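Local structure of putative alpha-N-acetylgalactosaminidase (Bacillus halodurans C-125, 3CC1) at residues Y57-T60 / S64-N67; C73-E76 / L80-A83; R256-E261 / V350-D355; D299-M304 / D325-S330; R348-Y351 / V357-A360. The protein is a putative alpha-N-acetylgalactosaminidase, which probably hydrolyses terminal alpha-linked N-acetylgalactosamine from glycoconjugates. All coordinates share one frame; numbering follows the deposited sequence.

Interaction 1 of 5, residues Y57-T60 / S64-N67; sequences YEPT and SAYN
Pro-59 and Ala-65 form the close end of this contact between two pieces of one irregular loop. Their beta carbons lie 3.9 Å apart, Pro-59 CB against Ala-65 CB, and the pyrrolidine ring leans on the carbonyl of Ala-65, with Pro-59 CG 3.6 Å from Ala-65 O. No hydrogen bond crosses between the segments; the contact is van der Waals, and the buried surface is modest at 176 Å².

Tyr-66 supplies the second half. Its CG stands anti to the backbone N (chi1 -170°), which swings the ring alongside the backbone of Pro-59 and Thr-60. Tyr-66 CD1 is 3.6 Å from Pro-59 O, and that oxygen lies in the ring plane, at the edge. The same CD1 comes within 3.5 Å of Thr-60 C, while Tyr-66 CB is 3.5 Å from Thr-60 O.

The looser side belongs to Thr-60 and Ser-64, whose CB atoms point away from the opposite segment. Thr-60 OG1 is hydrogen-bonded to Asn-62 OD1 in the residues between the segments, and Ser-64 is exposed.

Both segments lie in the long loop that follows strand 49-52 and precedes helix 97-105. Asn-85, further along it, touches both Pro-59 and Ala-65, and Tyr-153 of the second subunit packs on Thr-60, placing this part of the loop at a subunit interface.

Interaction 2 of 5, residues C73-E76 / L80-A83; sequences CMDE and LLPA
Cys-73 and Leu-81 make the one hydrogen bond that crosses this contact: Leu-81 N donates to Cys-73 O over 2.9 Å, with an N-H...O angle of 162°. The donor stands well above the carbonyl plane. The same oxygen also receives a CA-H...O approach from Leu-80 CA at 3.5 Å.

Around this bond the side chains divide. Cys-73 CB reaches 3.3 Å from Leu-81 O, and with SG anti to the carbonyl carbon (chi1 -63°) the sulfur is carried toward the far end of the other segment, 3.8 Å from Ala-83 CA. Leu-81 goes the other way: its CD1 methyl rests 3.6 Å from Asp-75 N, on the peptide that joins Met-74 to Asp-75, and also touches Asp-75 CB. Met-74, a selenomethionine, and Leu-80 meet obliquely, Met-74 CG being 4.2 Å from Leu-80 CD2.

A second shell holds these groups in place. Asp-75 forms a salt bridge through OD2 with Arg-79 and accepts a hydrogen bond from Tyr-77 N at OD1, both from the residues linking the segments. Met-74 lies against Gln-121, Ala-122 and Glu-125 of helix 120-125, and Pro-119 touches both Met-74 and Leu-80.

Met-74 and Leu-80, with CA atoms 4.2 Å apart, form a single beta bridge, and the touching parts (CA of 73 to 75 against CA of 80 to 83) run 138° apart, roughly antiparallel. This is one isolated bridge closing a short irregular loop, not a regular hairpin, within the long excursion between strand 49-52 and helix 97-105.

Interaction 3 of 5, residues R256-E261 / V350-D355; sequences RCEVWE and VYREED. With SO4 (sulfate ion), chain F.
Arg-352 reaches from its strand to Glu-258 on a helix, and this pair carries the whole contact. From CB the chain runs out extended, CG lying anti to the backbone N (chi1 175°). The first atom to meet the helix side chain is CD, 3.2 Å from Glu-258 OE2. NE and CZ pass farther from that oxygen, and NH1 donates to it: Arg-352 NH1 to Glu-258 OE2 is 2.9 Å, with an N-H...O angle of 164°. The oxygen sits in the guanidinium plane and is met on its syn side, somewhat out of the carboxylate plane, which is turned 62° from the guanidinium. At the other terminal nitrogen, Arg-352 NH2 bonds Asp-355 OD1 at 3.2 Å, completing a salt-bridge network. A methionine in place of Arg-352 would probably leave Glu-258 and Asp-355 without their shared cation.

Glu-354 N donates to a sulfate oxygen, O3, at 3.0 Å; Phe-230 N of the fourth subunit binds the same ion.

The bridge ties helix 247-262 to strand 345-353, outermost in this chain's antiparallel sheet, whose Val-350 and Arg-352 make backbone hydrogen bonds to the third subunit. Tyr-251 and Phe-254 of that helix also touch Arg-352, and Tyr-251 OH bonds Asp-355.

Interaction 4 of 5, residues D299-M304 / D325-S330; sequences DEQLTM and DEWTLS
Trp-327 and Gln-301 bridge two helical segments whose nearest CA atoms, those of Gln-301 and Thr-328, stand 9.3 Å apart. The CG of Trp-327 is anti to the backbone N (chi1 164°), directing the indole at the other helix, where Trp-327 NE1 donates to Gln-301 OE1 over 2.9 Å at an N-H...O angle of 165°. The oxygen lies exactly in the indole plane, but the amide is turned 82° from it, and the donor sits above the carbonyl plane. Leu-302 CD1 meets the indole at its edge, 4.0 Å from Trp-327 CH2.

A water donates both to Gln-301 OE1 and to Thr-328 OG1, adding a second link; Gln-301 NE2 is held by Phe-296 O, fixing the amide's orientation. Asp-325, the N-cap, accepts at OD1 from both Thr-328 N (2.8 Å) and Thr-328 OG1, so this hydroxyl receives the water's bond while donating to the cap. A leucine replacing Trp-327 would probably leave Gln-301 OE1 without its indole donor and open a gap beside Leu-302.

Helix 298-310 thus meets the start of helix 326-332, with Leu-331 touching Gln-301 and Leu-302, while Trp-293 of strand 292-293 packs on Asp-325 and Thr-328.

Interaction 5 of 5, residues R348-Y351 / V357-A360; sequences RFVY and VAWA
Phe-349 and Trp-359 face each other as an antiparallel non-hydrogen-bonded pair, and their rings make a T-shaped stack. The edge of Phe-349 is directed at the indole face, with ring planes 64° apart and the phenyl centroid 5.4 Å from that of the five-membered ring. Phe-349 CB adds a CH-pi contact almost straight above the six-membered ring, 4.0 Å from CB to its centroid. Because CG of Phe-349 is anti to the backbone N (chi1 170°), the phenyl ring extends along the partner strand, where its CE1 edge meets Val-357 CG1 at 4.1 Å.

Arg-348, Tyr-351, Ala-358 and Ala-360 occupy the other face of the sheet. Tyr-351 lays its ring over Ala-358 CB, which lies 3.5 Å from the ring centroid and 15° off the normal. Ala-360 CB comes beneath the centre of the Arg-348 guanidinium, and Val-350 CG2 touches the same methyl at 3.7 Å. Arg-348 NH1 is hydrogen-bonded to Leu-346 O and Asn-362 OD1.

Arg-348 and Ala-360 exchange two backbone hydrogen bonds. Beyond Phe-349 the register slips by one residue: Val-350 and Tyr-351 both stand opposite Ala-358, a classic beta bulge, and Ala-358 O accepts from Val-350 N at 2.9 Å and, weakly, from Tyr-351 N.

Strands 345-353 and 356-362 form a hairpin at one side of the antiparallel sheet. Trp-359 fits against Cys-257 and Glu-261 of helix 247-262 and Leu-307 and Ile-310 of helix 298-310; Arg-348 NE forms a salt bridge with Glu-3 of the third subunit.

Interactions 1 and 2 belong to one long loop, their centres 10 Å apart, and join through a probable hydrogen bond, Tyr-57 O to Cys-73 N (2.9 Å). Both are partly buried, but only interaction 2 has a backbone bond across it. Interactions 3 and 5 lie about 45 Å or more away from interaction 1, centre to centre, on the opposite side of the chain's centre. They share strand 345-353: interaction 5 is the buried, strand-paired and aromatic member, interaction 3 a charged surface tie, and Glu-258 CG packs on Phe-349 CE1 (3.5 Å) between them. Interaction 4, partly buried, joins two helices by a side-chain hydrogen bond, a bridging water and an apolar edge contact.

Interaction 1 of 5, residues Y57-T60 / S64-N67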
# COMPACT_ATOMS: atom_id res chain seq x y z
N TYR A 57 14.32 -29.61 -24.25
CA TYR A 57 15.03 -29.64 -25.53
C TYR A 57 16.50 -29.23 -25.38
O TYR A 57 17.22 -29.09 -26.36
CB TYR A 57 14.32 -28.70 -26.55
CG TYR A 57 13.93 -27.39 -25.90
CD1 TYR A 57 14.91 -26.41 -25.65
CD2 TYR A 57 12.63 -27.16 -25.47
CE1 TYR A 57 14.57 -25.23 -25.00
CE2 TYR A 57 12.29 -25.99 -24.84
CZ TYR A 57 13.28 -25.04 -24.59
OH TYR A 57 12.97 -23.84 -23.97
N GLU A 58 16.94 -29.06 -24.13
CA GLU A 58 18.23 -28.46 -23.82
C GLU A 58 19.15 -29.41 -23.06
O GLU A 58 19.12 -29.42 -21.83
CB GLU A 58 18.04 -27.18 -22.97
CG GLU A 58 19.30 -26.32 -22.81
CD GLU A 58 18.97 -24.80 -22.67
OE1 GLU A 58 17.85 -24.39 -23.06
OE2 GLU A 58 19.84 -24.02 -22.19
N PRO A 59 19.91 -30.26 -23.77
CA PRO A 59 20.82 -31.13 -23.05
C PRO A 59 21.99 -30.27 -22.62
O PRO A 59 22.26 -29.20 -23.20
CB PRO A 59 21.27 -32.14 -24.11
CG PRO A 59 21.24 -31.36 -25.38
CD PRO A 59 20.01 -30.45 -25.23
N THR A 60 22.69 -30.71 -21.60
CA THR A 60 23.84 -29.93 -21.16
C THR A 60 25.13 -30.43 -21.83
O THR A 60 25.13 -31.52 -22.40
CB THR A 60 23.95 -29.97 -19.64
OG1 THR A 60 24.10 -31.31 -19.24
CG2 THR A 60 22.67 -29.41 -18.98
N SER A 64 26.30 -36.72 -24.25
CA SER A 64 26.65 -37.07 -25.63
C SER A 64 25.52 -36.60 -26.56
O SER A 64 25.65 -36.57 -27.78
CB SER A 64 26.91 -38.58 -25.78
OG SER A 64 25.75 -39.32 -25.46
N ALA A 65 24.41 -36.17 -25.95
CA ALA A 65 23.31 -35.52 -26.73
C ALA A 65 23.66 -34.07 -27.21
O ALA A 65 22.87 -33.41 -27.91
CB ALA A 65 21.99 -35.55 -25.92
N TYR A 66 24.86 -33.60 -26.85
CA TYR A 66 25.22 -32.18 -27.06
C TYR A 66 26.07 -31.90 -28.26
O TYR A 66 27.20 -32.34 -28.36
CB TYR A 66 25.96 -31.64 -25.84
CG TYR A 66 26.21 -30.15 -25.75
CD1 TYR A 66 25.28 -29.32 -25.15
CD2 TYR A 66 27.43 -29.60 -26.14
CE1 TYR A 66 25.52 -27.95 -24.99
CE2 TYR A 66 27.69 -28.22 -25.99
CZ TYR A 66 26.73 -27.42 -25.40
OH TYR A 66 26.97 -26.08 -25.20
N ASN A 67 25.53 -31.06 -29.12
CA ASN A 67 26.32 -30.54 -30.24
C ASN A 67 26.70 -29.08 -30.00
O ASN A 67 25.84 -28.22 -29.99
CB ASN A 67 25.47 -30.67 -31.52
CG ASN A 67 26.19 -30.11 -32.76
OD1 ASN A 67 27.28 -29.55 -32.68
ND2 ASN A 67 25.53 -30.22 -33.90

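Interaction 2 of 5, residues C73-E76 / L80-A83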
# COMPACT_ATOMS: atom_id res chain seq x y z
N CYS A 73 18.32 -29.31 -29.06
CA CYS A 73 17.84 -30.37 -29.94
C CYS A 73 16.73 -29.79 -30.77
O CYS A 73 15.78 -29.27 -30.24
CB CYS A 73 17.31 -31.55 -29.14
SG CYS A 73 18.57 -32.32 -28.15
N MSE A 74 16.88 -29.87 -32.07
CA MSE A 74 15.99 -29.13 -32.95
C MSE A 74 15.94 -29.83 -34.31
O MSE A 74 16.97 -30.27 -34.78
CB MSE A 74 16.52 -27.70 -33.13
CG MSE A 74 15.48 -26.68 -33.65
SE MSE A 74 16.34 -24.94 -33.91
CE MSE A 74 17.43 -25.23 -35.45
N ASP A 75 14.77 -29.85 -34.95
CA ASP A 75 14.66 -30.40 -36.28
C ASP A 75 15.03 -29.39 -37.33
O ASP A 75 15.41 -28.25 -37.04
CB ASP A 75 13.31 -31.09 -36.52
CG ASP A 75 12.14 -30.14 -36.75
OD1 ASP A 75 12.37 -28.94 -37.01
OD2 ASP A 75 10.97 -30.64 -36.72
N GLU A 76 15.02 -29.84 -38.58
CA GLU A 76 15.48 -29.03 -39.69
C GLU A 76 14.57 -27.86 -40.00
O GLU A 76 14.94 -27.00 -40.78
CB GLU A 76 15.70 -29.87 -40.96
CG GLU A 76 14.64 -30.87 -41.30
CD GLU A 76 15.24 -32.12 -42.03
OE1 GLU A 76 15.49 -32.03 -43.27
OE2 GLU A 76 15.42 -33.16 -41.35
N LEU A 80 11.89 -27.40 -31.86
CA LEU A 80 12.61 -27.98 -30.76
C LEU A 80 12.12 -29.43 -30.47
O LEU A 80 10.95 -29.75 -30.64
CB LEU A 80 12.54 -27.08 -29.52
CG LEU A 80 13.18 -25.70 -29.59
CD1 LEU A 80 12.70 -24.83 -28.42
CD2 LEU A 80 14.70 -25.88 -29.62
N LEU A 81 13.08 -30.26 -30.10
CA LEU A 81 12.91 -31.71 -29.91
C LEU A 81 13.43 -32.13 -28.54
O LEU A 81 14.25 -31.44 -27.94
CB LEU A 81 13.68 -32.50 -31.00
CG LEU A 81 13.44 -32.19 -32.48
CD1 LEU A 81 14.40 -33.05 -33.36
CD2 LEU A 81 11.99 -32.40 -32.84
N PRO A 82 12.92 -33.26 -28.01
CA PRO A 82 13.41 -33.78 -26.72
C PRO A 82 14.92 -34.11 -26.64
O PRO A 82 15.49 -34.70 -27.52
CB PRO A 82 12.53 -35.04 -26.49
CG PRO A 82 11.38 -34.89 -27.41
CD PRO A 82 11.87 -34.11 -28.59
N ALA A 83 15.54 -33.70 -25.54
CA ALA A 83 16.92 -34.06 -25.24
C ALA A 83 16.98 -35.57 -25.08
O ALA A 83 16.41 -36.12 -24.15
CB ALA A 83 17.42 -33.32 -23.98

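Interaction 3 of 5, residues R256-E261 / V350-D355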
# COMPACT_ATOMS: atom_id res chain seq x y z
N ARG A 256 -3.12 -10.79 -4.31
CA ARG A 256 -3.05 -10.88 -5.77
C ARG A 256 -4.32 -11.53 -6.32
O ARG A 256 -4.87 -11.08 -7.33
CB ARG A 256 -1.79 -11.62 -6.25
CG ARG A 256 -0.43 -10.99 -5.90
CD ARG A 256 -0.43 -9.45 -6.07
NE ARG A 256 -0.79 -9.06 -7.44
CZ ARG A 256 -1.23 -7.86 -7.83
NH1 ARG A 256 -1.39 -6.87 -6.95
NH2 ARG A 256 -1.50 -7.65 -9.12
N CYS A 257 -4.83 -12.53 -5.61
CA CYS A 257 -6.13 -13.11 -5.94
C CYS A 257 -7.31 -12.15 -5.85
O CYS A 257 -8.18 -12.11 -6.74
CB CYS A 257 -6.44 -14.31 -5.08
SG CYS A 257 -5.51 -15.75 -5.56
N GLU A 258 -7.35 -11.37 -4.77
CA GLU A 258 -8.40 -10.37 -4.63
C GLU A 258 -8.35 -9.41 -5.79
O GLU A 258 -9.38 -9.14 -6.38
CB GLU A 258 -8.29 -9.54 -3.36
CG GLU A 258 -8.45 -10.35 -2.08
CD GLU A 258 -7.76 -9.63 -0.86
OE1 GLU A 258 -7.85 -8.37 -0.82
OE2 GLU A 258 -7.18 -10.33 0.01
N VAL A 259 -7.16 -8.94 -6.15
CA VAL A 259 -7.01 -8.00 -7.26
C VAL A 259 -7.44 -8.65 -8.62
O VAL A 259 -8.13 -8.06 -9.43
CB VAL A 259 -5.53 -7.46 -7.32
CG1 VAL A 259 -5.29 -6.69 -8.59
CG2 VAL A 259 -5.24 -6.59 -6.08
N TRP A 260 -7.04 -9.89 -8.83
CA TRP A 260 -7.35 -10.62 -10.03
C TRP A 260 -8.87 -10.75 -10.24
O TRP A 260 -9.39 -10.62 -11.37
CB TRP A 260 -6.72 -12.01 -9.91
CG TRP A 260 -6.73 -12.78 -11.15
CD1 TRP A 260 -5.74 -12.84 -12.11
CD2 TRP A 260 -7.79 -13.62 -11.61
NE1 TRP A 260 -6.15 -13.65 -13.14
CE2 TRP A 260 -7.40 -14.15 -12.86
CE3 TRP A 260 -9.02 -13.98 -11.08
CZ2 TRP A 260 -8.21 -15.04 -13.59
CZ3 TRP A 260 -9.85 -14.85 -11.81
CH2 TRP A 260 -9.43 -15.35 -13.06
N GLU A 261 -9.58 -11.00 -9.16
CA GLU A 261 -11.02 -11.23 -9.23
C GLU A 261 -11.79 -9.95 -9.57
O GLU A 261 -12.90 -10.02 -10.06
CB GLU A 261 -11.58 -11.78 -7.93
CG GLU A 261 -11.17 -13.12 -7.53
CD GLU A 261 -11.68 -14.23 -8.45
OE1 GLU A 261 -12.40 -13.97 -9.46
OE2 GLU A 261 -11.32 -15.40 -8.14
N VAL A 350 -15.11 -12.59 -0.02
CA VAL A 350 -16.16 -12.08 0.90
C VAL A 350 -15.68 -10.86 1.71
O VAL A 350 -16.33 -9.82 1.75
CB VAL A 350 -16.72 -13.22 1.81
CG1 VAL A 350 -17.65 -12.68 2.87
CG2 VAL A 350 -17.40 -14.29 0.95
N TYR A 351 -14.54 -10.98 2.37
CA TYR A 351 -14.02 -9.89 3.15
C TYR A 351 -12.54 -10.02 3.43
O TYR A 351 -11.94 -11.07 3.37
CB TYR A 351 -14.82 -9.68 4.48
CG TYR A 351 -14.58 -10.68 5.60
CD1 TYR A 351 -13.33 -10.80 6.22
CD2 TYR A 351 -15.60 -11.46 6.08
CE1 TYR A 351 -13.11 -11.71 7.24
CE2 TYR A 351 -15.40 -12.35 7.15
CZ TYR A 351 -14.15 -12.46 7.72
OH TYR A 351 -13.93 -13.30 8.79
N ARG A 352 -11.94 -8.87 3.65
CA ARG A 352 -10.64 -8.85 4.28
C ARG A 352 -10.54 -7.68 5.24
O ARG A 352 -10.83 -6.53 4.88
CB ARG A 352 -9.55 -8.73 3.23
CG ARG A 352 -8.20 -8.59 3.87
CD ARG A 352 -7.12 -8.82 2.84
NE ARG A 352 -5.80 -8.92 3.45
CZ ARG A 352 -4.74 -9.44 2.85
NH1 ARG A 352 -4.86 -9.98 1.65
NH2 ARG A 352 -3.56 -9.48 3.48
N GLU A 353 -10.13 -8.00 6.45
CA GLU A 353 -9.99 -7.02 7.49
C GLU A 353 -8.84 -7.41 8.37
O GLU A 353 -8.83 -8.45 9.02
CB GLU A 353 -11.33 -6.94 8.24
CG GLU A 353 -11.57 -5.65 8.90
CD GLU A 353 -12.93 -5.53 9.54
OE1 GLU A 353 -13.91 -5.18 8.83
OE2 GLU A 353 -13.02 -5.74 10.78
N GLU A 354 -7.81 -6.58 8.35
CA GLU A 354 -6.63 -6.77 9.23
C GLU A 354 -6.16 -8.23 9.25
O GLU A 354 -6.09 -8.88 10.34
CB GLU A 354 -6.97 -6.30 10.65
CG GLU A 354 -7.92 -5.05 10.69
CD GLU A 354 -8.24 -4.52 12.10
OE1 GLU A 354 -7.34 -3.94 12.74
OE2 GLU A 354 -9.40 -4.68 12.55
N ASP A 355 -5.81 -8.71 8.05
CA ASP A 355 -5.25 -10.04 7.80
C ASP A 355 -6.21 -11.20 8.07
O ASP A 355 -5.82 -12.36 8.07
CB ASP A 355 -3.92 -10.27 8.54
CG ASP A 355 -2.70 -9.67 7.80
OD1 ASP A 355 -2.76 -9.27 6.61
OD2 ASP A 355 -1.65 -9.63 8.45
S SO4 F . -7.40 -3.45 6.38
O1 SO4 F . -8.13 -2.71 5.34
O2 SO4 F . -6.79 -4.67 5.86
O3 SO4 F . -8.39 -3.80 7.41
O4 SO4 F . -6.32 -2.62 6.94

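Interaction 4 of 5, residues D299-M304 / D325-S330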
# COMPACT_ATOMS: atom_id res chain seq x y z
N ASP A 299 -0.24 -26.32 8.57
CA ASP A 299 -1.26 -25.29 8.53
C ASP A 299 -1.19 -24.49 7.21
O ASP A 299 -2.22 -24.14 6.57
CB ASP A 299 -1.15 -24.33 9.71
CG ASP A 299 -1.73 -24.89 11.01
OD1 ASP A 299 -2.43 -25.95 10.96
OD2 ASP A 299 -1.47 -24.24 12.06
N GLU A 300 0.03 -24.13 6.82
CA GLU A 300 0.26 -23.40 5.59
C GLU A 300 -0.13 -24.16 4.35
O GLU A 300 -0.63 -23.57 3.41
CB GLU A 300 1.73 -22.94 5.50
CG GLU A 300 2.02 -21.83 6.50
CD GLU A 300 3.53 -21.57 6.67
OE1 GLU A 300 4.34 -22.41 6.25
OE2 GLU A 300 3.89 -20.51 7.26
N GLN A 301 0.17 -25.45 4.33
CA GLN A 301 -0.17 -26.32 3.21
C GLN A 301 -1.71 -26.35 3.01
O GLN A 301 -2.21 -26.19 1.89
CB GLN A 301 0.37 -27.74 3.44
CG GLN A 301 1.93 -27.86 3.45
CD GLN A 301 2.41 -29.25 3.80
OE1 GLN A 301 1.87 -30.24 3.30
NE2 GLN A 301 3.44 -29.33 4.67
N LEU A 302 -2.46 -26.51 4.10
CA LEU A 302 -3.94 -26.48 4.03
C LEU A 302 -4.46 -25.11 3.63
O LEU A 302 -5.40 -25.01 2.88
CB LEU A 302 -4.56 -26.87 5.37
CG LEU A 302 -4.33 -28.31 5.79
CD1 LEU A 302 -4.76 -28.50 7.23
CD2 LEU A 302 -5.05 -29.30 4.92
N THR A 303 -3.80 -24.07 4.12
CA THR A 303 -4.13 -22.69 3.75
C THR A 303 -4.01 -22.47 2.24
O THR A 303 -4.93 -21.92 1.61
CB THR A 303 -3.32 -21.65 4.58
OG1 THR A 303 -3.86 -21.63 5.92
CG2 THR A 303 -3.38 -20.26 3.96
N MSE A 304 -2.93 -22.96 1.67
CA MSE A 304 -2.73 -22.89 0.25
C MSE A 304 -3.79 -23.69 -0.50
O MSE A 304 -4.39 -23.20 -1.43
CB MSE A 304 -1.32 -23.40 -0.13
CG MSE A 304 -1.13 -23.46 -1.66
SE MSE A 304 0.39 -24.56 -2.06
CE MSE A 304 -0.37 -26.23 -1.48
N ASP A 325 4.44 -38.90 1.79
CA ASP A 325 4.05 -39.57 3.04
C ASP A 325 2.55 -39.61 3.11
O ASP A 325 1.86 -39.14 2.21
CB ASP A 325 4.61 -38.89 4.28
CG ASP A 325 4.32 -37.38 4.35
OD1 ASP A 325 3.61 -36.82 3.47
OD2 ASP A 325 4.80 -36.77 5.31
N GLU A 326 2.03 -40.17 4.19
CA GLU A 326 0.59 -40.33 4.33
C GLU A 326 -0.07 -38.95 4.39
O GLU A 326 -1.10 -38.70 3.74
CB GLU A 326 0.26 -41.21 5.56
CG GLU A 326 -1.20 -41.25 5.93
N TRP A 327 0.55 -38.04 5.12
CA TRP A 327 0.01 -36.67 5.19
C TRP A 327 -0.15 -36.07 3.79
O TRP A 327 -1.20 -35.54 3.44
CB TRP A 327 0.90 -35.75 6.06
CG TRP A 327 0.60 -34.29 5.84
CD1 TRP A 327 1.24 -33.45 4.98
CD2 TRP A 327 -0.44 -33.52 6.45
NE1 TRP A 327 0.68 -32.22 5.03
CE2 TRP A 327 -0.35 -32.22 5.91
CE3 TRP A 327 -1.43 -33.80 7.40
CZ2 TRP A 327 -1.21 -31.20 6.29
CZ3 TRP A 327 -2.29 -32.78 7.77
CH2 TRP A 327 -2.17 -31.49 7.22
N THR A 328 0.90 -36.13 2.99
CA THR A 328 0.86 -35.45 1.67
C THR A 328 -0.19 -36.08 0.74
O THR A 328 -0.95 -35.38 0.06
CB THR A 328 2.26 -35.37 1.01
OG1 THR A 328 3.16 -34.75 1.93
CG2 THR A 328 2.24 -34.55 -0.32
N LEU A 329 -0.28 -37.40 0.77
CA LEU A 329 -1.24 -38.11 -0.06
C LEU A 329 -2.67 -37.76 0.37
O LEU A 329 -3.59 -37.64 -0.47
CB LEU A 329 -1.00 -39.65 0.03
CG LEU A 329 -2.01 -40.48 -0.78
CD1 LEU A 329 -1.97 -40.07 -2.25
CD2 LEU A 329 -1.79 -41.97 -0.64
N SER A 330 -2.86 -37.56 1.66
CA SER A 330 -4.20 -37.22 2.19
C SER A 330 -4.64 -35.83 1.72
O SER A 330 -5.81 -35.62 1.50
CB SER A 330 -4.24 -37.33 3.72
OG SER A 330 -3.64 -36.17 4.31
O HOH W 1 3.60 -31.94 1.79

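Interaction 5 of 5, residues R348-Y351 / V357-A360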
# COMPACT_ATOMS: atom_id res chain seq x y z
N ARG A 348 -16.15 -16.52 -4.88
CA ARG A 348 -16.11 -15.09 -4.59
C ARG A 348 -15.39 -14.73 -3.30
O ARG A 348 -15.40 -15.46 -2.30
CB ARG A 348 -17.53 -14.51 -4.55
CG ARG A 348 -18.41 -15.01 -3.40
CD ARG A 348 -19.86 -14.72 -3.72
NE ARG A 348 -20.80 -15.20 -2.71
CZ ARG A 348 -21.20 -16.44 -2.59
NH1 ARG A 348 -20.73 -17.39 -3.37
NH2 ARG A 348 -22.06 -16.75 -1.66
N PHE A 349 -14.73 -13.58 -3.38
CA PHE A 349 -14.06 -12.95 -2.25
C PHE A 349 -15.14 -12.32 -1.34
O PHE A 349 -16.00 -11.63 -1.83
CB PHE A 349 -13.07 -11.92 -2.80
CG PHE A 349 -12.46 -11.02 -1.74
CD1 PHE A 349 -11.66 -11.52 -0.76
CD2 PHE A 349 -12.70 -9.67 -1.76
CE1 PHE A 349 -11.12 -10.69 0.19
CE2 PHE A 349 -12.14 -8.85 -0.80
CZ PHE A 349 -11.36 -9.38 0.18
N VAL A 350 -15.11 -12.59 -0.02
CA VAL A 350 -16.16 -12.08 0.90
C VAL A 350 -15.68 -10.86 1.71
O VAL A 350 -16.33 -9.82 1.75
CB VAL A 350 -16.72 -13.22 1.81
CG1 VAL A 350 -17.65 -12.68 2.87
CG2 VAL A 350 -17.40 -14.29 0.95
N TYR A 351 -14.54 -10.98 2.37
CA TYR A 351 -14.02 -9.89 3.15
C TYR A 351 -12.54 -10.02 3.43
O TYR A 351 -11.94 -11.07 3.37
CB TYR A 351 -14.82 -9.68 4.48
CG TYR A 351 -14.58 -10.68 5.60
CD1 TYR A 351 -13.33 -10.80 6.22
CD2 TYR A 351 -15.60 -11.46 6.08
CE1 TYR A 351 -13.11 -11.71 7.24
CE2 TYR A 351 -15.40 -12.35 7.15
CZ TYR A 351 -14.15 -12.46 7.72
OH TYR A 351 -13.93 -13.30 8.79
N VAL A 357 -9.31 -13.03 6.36
CA VAL A 357 -9.84 -13.11 5.03
C VAL A 357 -10.90 -14.21 4.93
O VAL A 357 -10.78 -15.26 5.55
CB VAL A 357 -8.71 -13.42 3.98
CG1 VAL A 357 -9.29 -13.45 2.57
CG2 VAL A 357 -7.55 -12.41 4.12
N ALA A 358 -11.94 -13.94 4.15
CA ALA A 358 -13.03 -14.92 3.88
C ALA A 358 -13.31 -14.99 2.38
O ALA A 358 -13.19 -13.97 1.69
CB ALA A 358 -14.31 -14.52 4.68
N TRP A 359 -13.51 -16.20 1.87
CA TRP A 359 -13.96 -16.45 0.50
C TRP A 359 -15.13 -17.46 0.63
O TRP A 359 -15.24 -18.15 1.65
CB TRP A 359 -12.87 -17.10 -0.39
CG TRP A 359 -11.77 -16.18 -0.84
CD1 TRP A 359 -10.82 -15.60 -0.05
CD2 TRP A 359 -11.46 -15.79 -2.18
NE1 TRP A 359 -9.99 -14.83 -0.79
CE2 TRP A 359 -10.35 -14.93 -2.10
CE3 TRP A 359 -12.01 -16.07 -3.41
CZ2 TRP A 359 -9.78 -14.35 -3.22
CZ3 TRP A 359 -11.48 -15.49 -4.51
CH2 TRP A 359 -10.35 -14.64 -4.41
N ALA A 360 -15.97 -17.53 -0.39
CA ALA A 360 -17.11 -18.44 -0.43
C ALA A 360 -17.38 -19.01 -1.82
O ALA A 360 -16.95 -18.49 -2.87
CB ALA A 360 -18.36 -17.74 0.12